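Local coordinates for protein SsfS6 (Streptomyces sp. SF2575, PDB 4FZR) that belongs to the GT-B clan of two-domain proteins, related in sequence to erythromycin biosynthesis protein CIII, at residues A119-Y132 with L143-P157. Sequence-based numbering, arbitrary orientation. Where two conformers were deposited one is given.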
ATOM      1  N   ALA A 119      15.537  14.520   7.502  1.00 28.37           N
ATOM      2  CA  ALA A 119      15.129  15.400   6.405  1.00 29.01           C
ATOM      3  C   ALA A 119      16.317  16.105   5.753  1.00 28.97           C
ATOM      4  O   ALA A 119      16.277  16.451   4.572  1.00 30.88           O
ATOM      5  CB  ALA A 119      14.123  16.424   6.905  1.00 19.84           C
ATOM      6  N   GLU A 120      17.369  16.334   6.528  1.00 29.00           N
ATOM      7  CA  GLU A 120      18.584  16.936   5.999  1.00 37.91           C
ATOM      8  C   GLU A 120      19.346  15.949   5.117  1.00 33.58           C
ATOM      9  O   GLU A 120      19.966  16.339   4.131  1.00 36.69           O
ATOM     10  CB  GLU A 120      19.468  17.428   7.144  1.00 36.22           C
ATOM     11  CG  GLU A 120      19.059  18.788   7.679  1.00 39.06           C
ATOM     12  CD  GLU A 120      19.579  19.047   9.079  1.00 54.34           C
ATOM     13  OE1 GLU A 120      20.300  18.177   9.613  1.00 49.60           O
ATOM     14  OE2 GLU A 120      19.264  20.115   9.647  1.00 57.96           O
ATOM     15  N   ARG A 121      19.308  14.672   5.483  0.50 31.37           N
ATOM     16  CA  ARG A 121      19.957  13.639   4.686  0.50 31.93           C
ATOM     17  C   ARG A 121      19.126  13.292   3.458  0.50 34.10           C
ATOM     18  O   ARG A 121      19.664  13.089   2.370  0.50 38.87           O
ATOM     19  CB  ARG A 121      20.181  12.378   5.520  0.50 34.79           C
ATOM     20  CG  ARG A 121      21.355  12.464   6.475  0.50 37.17           C
ATOM     21  CD  ARG A 121      21.523  11.167   7.248  0.50 41.74           C
ATOM     22  NE  ARG A 121      22.796  11.108   7.964  0.50 41.77           N
ATOM     23  CZ  ARG A 121      23.012  11.633   9.168  0.50 44.02           C
ATOM     24  NH1 ARG A 121      22.042  12.273   9.811  0.50 39.15           N
ATOM     25  NH2 ARG A 121      24.207  11.522   9.730  0.50 49.78           N
ATOM     26  N   TRP A 122      17.814  13.224   3.640  1.00 29.69           N
ATOM     27  CA  TRP A 122      16.918  12.764   2.579  1.00 28.12           C
ATOM     28  C   TRP A 122      16.493  13.894   1.645  1.00 27.78           C
ATOM     29  O   TRP A 122      16.201  13.658   0.472  1.00 25.06           O
ATOM     30  CB  TRP A 122      15.687  12.093   3.191  1.00 28.56           C
ATOM     31  CG  TRP A 122      14.964  11.180   2.251  1.00 25.88           C
ATOM     32  CD1 TRP A 122      15.461  10.058   1.659  1.00 26.89           C
ATOM     33  CD2 TRP A 122      13.604  11.300   1.810  1.00 20.96           C
ATOM     34  NE1 TRP A 122      14.498   9.473   0.871  1.00 28.38           N
ATOM     35  CE2 TRP A 122      13.351  10.216   0.947  1.00 21.80           C
ATOM     36  CE3 TRP A 122      12.581  12.218   2.058  1.00 18.27           C
ATOM     37  CZ2 TRP A 122      12.117  10.027   0.330  1.00 19.80           C
ATOM     38  CZ3 TRP A 122      11.357  12.029   1.444  1.00 19.29           C
ATOM     39  CH2 TRP A 122      11.135  10.940   0.591  1.00 13.72           C
ATOM     40  N   LYS A 123      16.451  15.115   2.171  1.00 28.58           N
ATOM     41  CA  LYS A 123      16.150  16.301   1.369  1.00 26.95           C
ATOM     42  C   LYS A 123      14.791  16.231   0.673  1.00 32.17           C
ATOM     43  O   LYS A 123      14.717  16.113  -0.549  1.00 38.17           O
ATOM     44  CB  LYS A 123      17.252  16.530   0.333  1.00 36.82           C
ATOM     45  CG  LYS A 123      18.534  17.094   0.915  1.00 42.48           C
ATOM     46  CD  LYS A 123      19.705  16.905  -0.037  1.00 48.72           C
ATOM     47  CE  LYS A 123      20.231  15.476  -0.002  1.00 53.11           C
ATOM     48  NZ  LYS A 123      21.417  15.283  -0.886  1.00 41.32           N
ATOM     49  N   PRO A 124      13.707  16.310   1.454  1.00 35.75           N
ATOM     50  CA  PRO A 124      12.360  16.359   0.878  1.00 25.57           C
ATOM     51  C   PRO A 124      12.021  17.714   0.278  1.00 22.36           C
ATOM     52  O   PRO A 124      12.532  18.742   0.716  1.00 21.17           O
ATOM     53  CB  PRO A 124      11.455  16.078   2.079  1.00 23.92           C
ATOM     54  CG  PRO A 124      12.245  16.493   3.256  1.00 20.25           C
ATOM     55  CD  PRO A 124      13.676  16.209   2.921  1.00 20.73           C
ATOM     56  N   ASP A 125      11.160  17.697  -0.732  1.00 20.46           N
ATOM     57  CA  ASP A 125      10.606  18.918  -1.288  1.00 21.62           C
ATOM     58  C   ASP A 125       9.374  19.309  -0.488  1.00 26.65           C
ATOM     59  O   ASP A 125       8.956  20.463  -0.495  1.00 25.83           O
ATOM     60  CB  ASP A 125      10.191  18.712  -2.748  1.00 27.13           C
ATOM     61  CG  ASP A 125      11.213  17.935  -3.552  1.00 37.49           C
ATOM     62  OD1 ASP A 125      12.413  18.260  -3.474  1.00 45.25           O
ATOM     63  OD2 ASP A 125      10.803  17.000  -4.269  1.00 38.19           O
ATOM     64  N   LEU A 126       8.796  18.334   0.205  1.00 24.87           N
ATOM     65  CA  LEU A 126       7.475  18.500   0.786  1.00 25.38           C
ATOM     66  C   LEU A 126       7.325  17.668   2.050  1.00 25.58           C
ATOM     67  O   LEU A 126       7.870  16.569   2.148  1.00 28.20           O
ATOM     68  CB  LEU A 126       6.426  18.064  -0.239  1.00 27.55           C
ATOM     69  CG  LEU A 126       5.032  18.687  -0.213  1.00 40.36           C
ATOM     70  CD1 LEU A 126       5.090  20.168   0.084  1.00 38.35           C
ATOM     71  CD2 LEU A 126       4.388  18.452  -1.564  1.00 43.86           C
ATOM     72  N   VAL A 127       6.592  18.205   3.019  1.00 24.63           N
ATOM     73  CA  VAL A 127       6.227  17.454   4.213  1.00 21.81           C
ATOM     74  C   VAL A 127       4.720  17.258   4.231  1.00 20.67           C
ATOM     75  O   VAL A 127       3.963  18.221   4.136  1.00 20.57           O
ATOM     76  CB  VAL A 127       6.664  18.174   5.516  1.00 18.25           C
ATOM     77  CG1 VAL A 127       6.163  17.415   6.739  1.00 23.70           C
ATOM     78  CG2 VAL A 127       8.177  18.313   5.575  1.00 20.31           C
ATOM     79  N   LEU A 128       4.292  16.002   4.317  1.00 20.45           N
ATOM     80  CA  LEU A 128       2.885  15.674   4.520  1.00 15.16           C
ATOM     81  C   LEU A 128       2.691  15.190   5.953  1.00 17.62           C
ATOM     82  O   LEU A 128       3.467  14.372   6.452  1.00 13.52           O
ATOM     83  CB  LEU A 128       2.433  14.600   3.530  1.00 10.27           C
ATOM     84  CG  LEU A 128       1.143  13.839   3.862  1.00 11.86           C
ATOM     85  CD1 LEU A 128      -0.059  14.771   3.901  1.00 19.25           C
ATOM     86  CD2 LEU A 128       0.919  12.716   2.858  1.00  9.98           C
ATOM     87  N   THR A 129       1.660  15.695   6.619  1.00 13.18           N
ATOM     88  CA  THR A 129       1.476  15.397   8.029  1.00 17.65           C
ATOM     89  C   THR A 129       0.015  15.487   8.466  1.00 21.83           C
ATOM     90  O   THR A 129      -0.852  15.947   7.724  1.00 20.70           O
ATOM     91  CB  THR A 129       2.314  16.358   8.890  1.00 19.99           C
ATOM     92  OG1 THR A 129       2.369  15.883  10.239  1.00 23.85           O
ATOM     93  CG2 THR A 129       1.722  17.757   8.860  1.00 20.62           C
ATOM     94  N   GLU A 130      -0.237  15.025   9.683  1.00 22.48           N
ATOM     95  CA  GLU A 130      -1.560  15.069  10.287  1.00 25.32           C
ATOM     96  C   GLU A 130      -1.655  16.308  11.183  1.00 24.12           C
ATOM     97  O   GLU A 130      -0.667  16.715  11.791  1.00 24.00           O
ATOM     98  CB  GLU A 130      -1.791  13.780  11.076  1.00 23.18           C
ATOM     99  CG  GLU A 130      -3.050  13.739  11.895  1.00 39.31           C
ATOM    100  CD  GLU A 130      -2.794  14.060  13.352  1.00 37.64           C
ATOM    101  OE1 GLU A 130      -1.805  13.542  13.912  1.00 34.12           O
ATOM    102  OE2 GLU A 130      -3.576  14.837  13.936  1.00 39.13           O
ATOM    103  N   THR A 131      -2.838  16.912  11.248  1.00 22.42           N
ATOM    104  CA  THR A 131      -3.000  18.227  11.879  1.00 27.75           C
ATOM    105  C   THR A 131      -2.417  18.365  13.293  1.00 26.62           C
ATOM    106  O   THR A 131      -2.008  19.453  13.686  1.00 26.92           O
ATOM    107  CB  THR A 131      -4.484  18.678  11.895  1.00 32.22           C
ATOM    108  OG1 THR A 131      -4.620  19.852  12.704  1.00 38.45           O
ATOM    109  CG2 THR A 131      -5.385  17.590  12.445  1.00 25.97           C
ATOM    110  N   TYR A 132      -2.374  17.275  14.055  1.00 26.42           N
ATOM    111  CA  TYR A 132      -1.819  17.324  15.411  1.00 28.39           C
ATOM    112  C   TYR A 132      -0.381  16.805  15.489  1.00 31.82           C
ATOM    113  O   TYR A 132       0.236  16.847  16.553  1.00 29.83           O
ATOM    114  CB  TYR A 132      -2.700  16.545  16.392  1.00 31.68           C
ATOM    115  CG  TYR A 132      -4.080  17.133  16.611  1.00 37.39           C
ATOM    116  CD1 TYR A 132      -4.346  18.470  16.339  1.00 32.73           C
ATOM    117  CD2 TYR A 132      -5.115  16.347  17.098  1.00 38.91           C
ATOM    118  CE1 TYR A 132      -5.608  19.003  16.542  1.00 35.13           C
ATOM    119  CE2 TYR A 132      -6.375  16.867  17.303  1.00 35.07           C
ATOM    120  CZ  TYR A 132      -6.617  18.194  17.024  1.00 42.93           C
ATOM    121  OH  TYR A 132      -7.874  18.712  17.232  1.00 43.89           O
ATOM    122  N   LEU A 143      13.625  23.758   7.453  1.00 39.28           N
ATOM    123  CA  LEU A 143      14.332  23.586   6.183  1.00 36.80           C
ATOM    124  C   LEU A 143      13.842  24.569   5.126  1.00 37.67           C
ATOM    125  O   LEU A 143      14.381  24.620   4.021  1.00 46.02           O
ATOM    126  CB  LEU A 143      14.149  22.165   5.643  1.00 37.08           C
ATOM    127  CG  LEU A 143      14.632  20.972   6.468  1.00 37.99           C
ATOM    128  CD1 LEU A 143      14.451  19.697   5.654  1.00 30.80           C
ATOM    129  CD2 LEU A 143      16.080  21.131   6.899  1.00 39.04           C
ATOM    130  N   GLY A 144      12.807  25.333   5.456  1.00 36.03           N
ATOM    131  CA  GLY A 144      12.225  26.269   4.513  1.00 33.62           C
ATOM    132  C   GLY A 144      11.603  25.587   3.307  1.00 46.07           C
ATOM    133  O   GLY A 144      11.893  25.949   2.166  1.00 49.83           O
ATOM    134  N   ILE A 145      10.753  24.596   3.560  1.00 38.64           N
ATOM    135  CA  ILE A 145      10.018  23.914   2.497  1.00 27.65           C
ATOM    136  C   ILE A 145       8.531  23.873   2.846  1.00 30.98           C
ATOM    137  O   ILE A 145       8.164  23.937   4.019  1.00 35.74           O
ATOM    138  CB  ILE A 145      10.532  22.473   2.271  1.00 39.87           C
ATOM    139  CG1 ILE A 145      10.268  21.606   3.507  1.00 28.71           C
ATOM    140  CG2 ILE A 145      12.015  22.485   1.896  1.00 36.93           C
ATOM    141  CD1 ILE A 145      10.790  20.197   3.380  1.00 22.14           C
ATOM    142  N   PRO A 146       7.666  23.783   1.823  1.00 38.67           N
ATOM    143  CA  PRO A 146       6.214  23.753   2.045  1.00 33.64           C
ATOM    144  C   PRO A 146       5.759  22.483   2.761  1.00 33.57           C
ATOM    145  O   PRO A 146       6.464  21.479   2.721  1.00 25.36           O
ATOM    146  CB  PRO A 146       5.639  23.800   0.622  1.00 37.38           C
ATOM    147  CG  PRO A 146       6.746  23.335  -0.263  1.00 37.64           C
ATOM    148  CD  PRO A 146       8.013  23.760   0.392  1.00 31.31           C
ATOM    149  N   TRP A 147       4.601  22.525   3.411  1.00 35.91           N
ATOM    150  CA  TRP A 147       4.056  21.327   4.040  1.00 32.05           C
ATOM    151  C   TRP A 147       2.552  21.233   3.820  1.00 26.26           C
ATOM    152  O   TRP A 147       1.886  22.235   3.570  1.00 31.70           O
ATOM    153  CB  TRP A 147       4.395  21.280   5.537  1.00 27.35           C
ATOM    154  CG  TRP A 147       3.762  22.359   6.351  1.00 31.97           C
ATOM    155  CD1 TRP A 147       4.128  23.672   6.401  1.00 33.13           C
ATOM    156  CD2 TRP A 147       2.657  22.216   7.252  1.00 34.44           C
ATOM    157  NE1 TRP A 147       3.316  24.357   7.271  1.00 31.88           N
ATOM    158  CE2 TRP A 147       2.404  23.486   7.807  1.00 32.28           C
ATOM    159  CE3 TRP A 147       1.855  21.137   7.640  1.00 31.89           C
ATOM    160  CZ2 TRP A 147       1.382  23.708   8.729  1.00 33.61           C
ATOM    161  CZ3 TRP A 147       0.839  21.359   8.554  1.00 29.54           C
ATOM    162  CH2 TRP A 147       0.613  22.634   9.089  1.00 29.02           C
ATOM    163  N   ILE A 148       2.028  20.017   3.903  1.00 22.14           N
ATOM    164  CA  ILE A 148       0.611  19.775   3.686  1.00 27.23           C
ATOM    165  C   ILE A 148      -0.010  19.208   4.953  1.00 28.81           C
ATOM    166  O   ILE A 148       0.583  18.367   5.629  1.00 25.12           O
ATOM    167  CB  ILE A 148       0.389  18.813   2.510  1.00 20.47           C
ATOM    168  CG1 ILE A 148       0.761  19.508   1.201  1.00 34.04           C
ATOM    169  CG2 ILE A 148      -1.059  18.352   2.457  1.00 27.44           C
ATOM    170  CD1 ILE A 148       1.482  18.618   0.236  1.00 42.78           C
ATOM    171  N   GLU A 149      -1.209  19.686   5.263  1.00 29.97           N
ATOM    172  CA  GLU A 149      -1.901  19.314   6.484  1.00 26.67           C
ATOM    173  C   GLU A 149      -3.139  18.502   6.136  1.00 22.91           C
ATOM    174  O   GLU A 149      -4.012  18.978   5.415  1.00 30.07           O
ATOM    175  CB  GLU A 149      -2.304  20.582   7.243  1.00 30.24           C
ATOM    176  CG  GLU A 149      -3.054  20.345   8.546  1.00 37.28           C
ATOM    177  CD  GLU A 149      -3.562  21.639   9.166  1.00 40.87           C
ATOM    178  OE1 GLU A 149      -4.341  22.355   8.502  1.00 37.72           O
ATOM    179  OE2 GLU A 149      -3.182  21.946  10.316  1.00 41.67           O
ATOM    180  N   GLN A 150      -3.211  17.270   6.635  1.00 20.23           N
ATOM    181  CA  GLN A 150      -4.421  16.471   6.477  1.00 20.81           C
ATOM    182  C   GLN A 150      -5.122  16.260   7.815  1.00 24.56           C
ATOM    183  O   GLN A 150      -4.503  15.861   8.801  1.00 24.10           O
ATOM    184  CB  GLN A 150      -4.125  15.109   5.841  1.00 18.40           C
ATOM    185  CG  GLN A 150      -5.399  14.333   5.514  1.00 21.19           C
ATOM    186  CD  GLN A 150      -5.155  12.884   5.129  1.00 28.18           C
ATOM    187  OE1 GLN A 150      -4.267  12.576   4.334  1.00 26.88           O
ATOM    188  NE2 GLN A 150      -5.956  11.985   5.693  1.00 30.18           N
ATOM    189  N   SER A 151      -6.421  16.538   7.836  1.00 20.85           N
ATOM    190  CA  SER A 151      -7.260  16.202   8.976  1.00 33.11           C
ATOM    191  C   SER A 151      -7.651  14.733   8.898  1.00 31.87           C
ATOM    192  O   SER A 151      -8.038  14.242   7.840  1.00 37.91           O
ATOM    193  CB  SER A 151      -8.521  17.067   8.994  1.00 20.52           C
ATOM    194  OG  SER A 151      -9.499  16.509   9.853  1.00 41.21           O
ATOM    195  N   ILE A 152      -7.548  14.035  10.023  1.00 30.09           N
ATOM    196  CA  ILE A 152      -7.906  12.626  10.083  1.00 28.66           C
ATOM    197  C   ILE A 152      -9.114  12.451  11.003  1.00 33.92           C
ATOM    198  O   ILE A 152      -9.376  11.357  11.502  1.00 31.92           O
ATOM    199  CB  ILE A 152      -6.719  11.772  10.581  1.00 36.48           C
ATOM    200  CG1 ILE A 152      -6.249  12.262  11.952  1.00 25.52           C
ATOM    201  CG2 ILE A 152      -5.561  11.831   9.581  1.00 24.56           C
ATOM    202  CD1 ILE A 152      -5.338  11.301  12.663  1.00 28.77           C
ATOM    203  N   ARG A 153      -9.851  13.541  11.201  1.00 32.26           N
ATOM    204  CA  ARG A 153     -10.967  13.580  12.142  1.00 33.38           C
ATOM    205  C   ARG A 153     -12.165  14.278  11.516  1.00 36.90           C
ATOM    206  O   ARG A 153     -12.007  15.134  10.641  1.00 33.11           O
ATOM    207  CB  ARG A 153     -10.554  14.338  13.407  1.00 32.43           C
ATOM    208  CG  ARG A 153      -9.348  13.739  14.107  1.00 34.80           C
ATOM    209  CD  ARG A 153      -8.804  14.630  15.215  1.00 36.25           C
ATOM    210  NE  ARG A 153      -7.634  14.026  15.852  1.00 37.15           N
ATOM    211  CZ  ARG A 153      -6.402  14.075  15.352  1.00 41.74           C
ATOM    212  NH1 ARG A 153      -6.169  14.702  14.207  1.00 45.82           N
ATOM    213  NH2 ARG A 153      -5.397  13.496  15.995  1.00 33.89           N
ATOM    214  N   LEU A 154     -13.363  13.914  11.961  1.00 38.31           N
ATOM    215  CA  LEU A 154     -14.565  14.620  11.542  1.00 38.05           C
ATOM    216  C   LEU A 154     -14.482  16.056  12.026  1.00 27.45           C
ATOM    217  O   LEU A 154     -14.814  16.991  11.298  1.00 34.82           O
ATOM    218  CB  LEU A 154     -15.813  13.963  12.125  1.00 35.59           C
ATOM    219  CG  LEU A 154     -16.448  12.803  11.358  1.00 40.95           C
ATOM    220  CD1 LEU A 154     -17.699  12.339  12.084  1.00 48.15           C
ATOM    221  CD2 LEU A 154     -16.787  13.208   9.934  1.00 31.03           C
ATOM    222  N   ALA A 155     -14.033  16.220  13.265  1.00 37.54           N
ATOM    223  CA  ALA A 155     -13.900  17.540  13.862  1.00 43.96           C
ATOM    224  C   ALA A 155     -12.600  17.631  14.650  1.00 42.82           C
ATOM    225  O   ALA A 155     -12.322  16.803  15.517  1.00 43.98           O
ATOM    226  CB  ALA A 155     -15.085  17.833  14.759  1.00 42.66           C
ATOM    227  N   SER A 156     -11.802  18.643  14.331  1.00 38.37           N
ATOM    228  CA  SER A 156     -10.521  18.845  14.992  1.00 52.77           C
ATOM    229  C   SER A 156     -10.490  20.206  15.684  1.00 54.03           C
ATOM    230  O   SER A 156     -10.203  21.222  15.048  1.00 47.26           O
ATOM    231  CB  SER A 156      -9.380  18.740  13.975  1.00 47.66           C
ATOM    232  OG  SER A 156      -9.385  17.473  13.338  1.00 44.83           O
ATOM    233  N   PRO A 157     -10.793  20.230  16.992  1.00 48.86           N
ATOM    234  CA  PRO A 157     -10.766  21.467  17.780  1.00 44.44           C
ATOM    235  C   PRO A 157      -9.517  22.305  17.520  1.00 55.13           C
ATOM    236  O   PRO A 157      -8.404  21.777  17.566  1.00 55.07           O
ATOM    237  CB  PRO A 157     -10.756  20.958  19.220  1.00 49.76           C
ATOM    238  CG  PRO A 157     -11.476  19.657  19.161  1.00 50.03           C
ATOM    239  CD  PRO A 157     -11.186  19.065  17.807  1.00 46.82           C
TER
HETATM  240  O   HOH W   1      -2.727  13.073  16.368  1.00 41.08           O
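Ile-148 lays its CD1 against CD2 of Leu-126, 3.4 Å away, while its other branch, CG2, meets CD1 of Leu-128. On the opposite face of the sheet Val-127 packs CB to CB with Trp-147, and Thr-129 turns its methyl CG2 to CE3 of the indole. Branched and aromatic residues suit these extended positions, filling both faces of neighbouring parallel strands in the beta-alpha-beta unit 126-130, 135-143, 147-150 of a Rossmann-like domain. Alternating backbone bonds join them: Val-127 O accepts from Ile-148 N at 2.7 Å, and Thr-129 O from Gln-150 N. At the strands' C-terminal ends the contact turns polar. Bent at chi2 (-99°), Glu-130 rests its CG on CD1 of Ile-152 and sends OE2 to NH1 of Arg-153, a 2.6 Å salt bridge near the guanidinium plane. Tyr-132 N grips the same oxygen from the other face of the carboxylate, and a water links OE1 to Arg-153 NH2. CD2 of Tyr-132 lies over one guanidinium face, 3.1 Å from CZ of Arg-153, and the tyrosine hydroxyl donates to Pro-157 O. NE of Arg-153 forms a second salt bridge, with Glu-331 of the C-terminal domain. Two carboxylates thus balance the buried guanidinium and fix its orientation, while two good N-H donors at OE2, with a weak third from Arg-153 NH2, would probably favour an ionised Glu-130, so that an apolar sheet centre gives way to an ionic network spanning both domains.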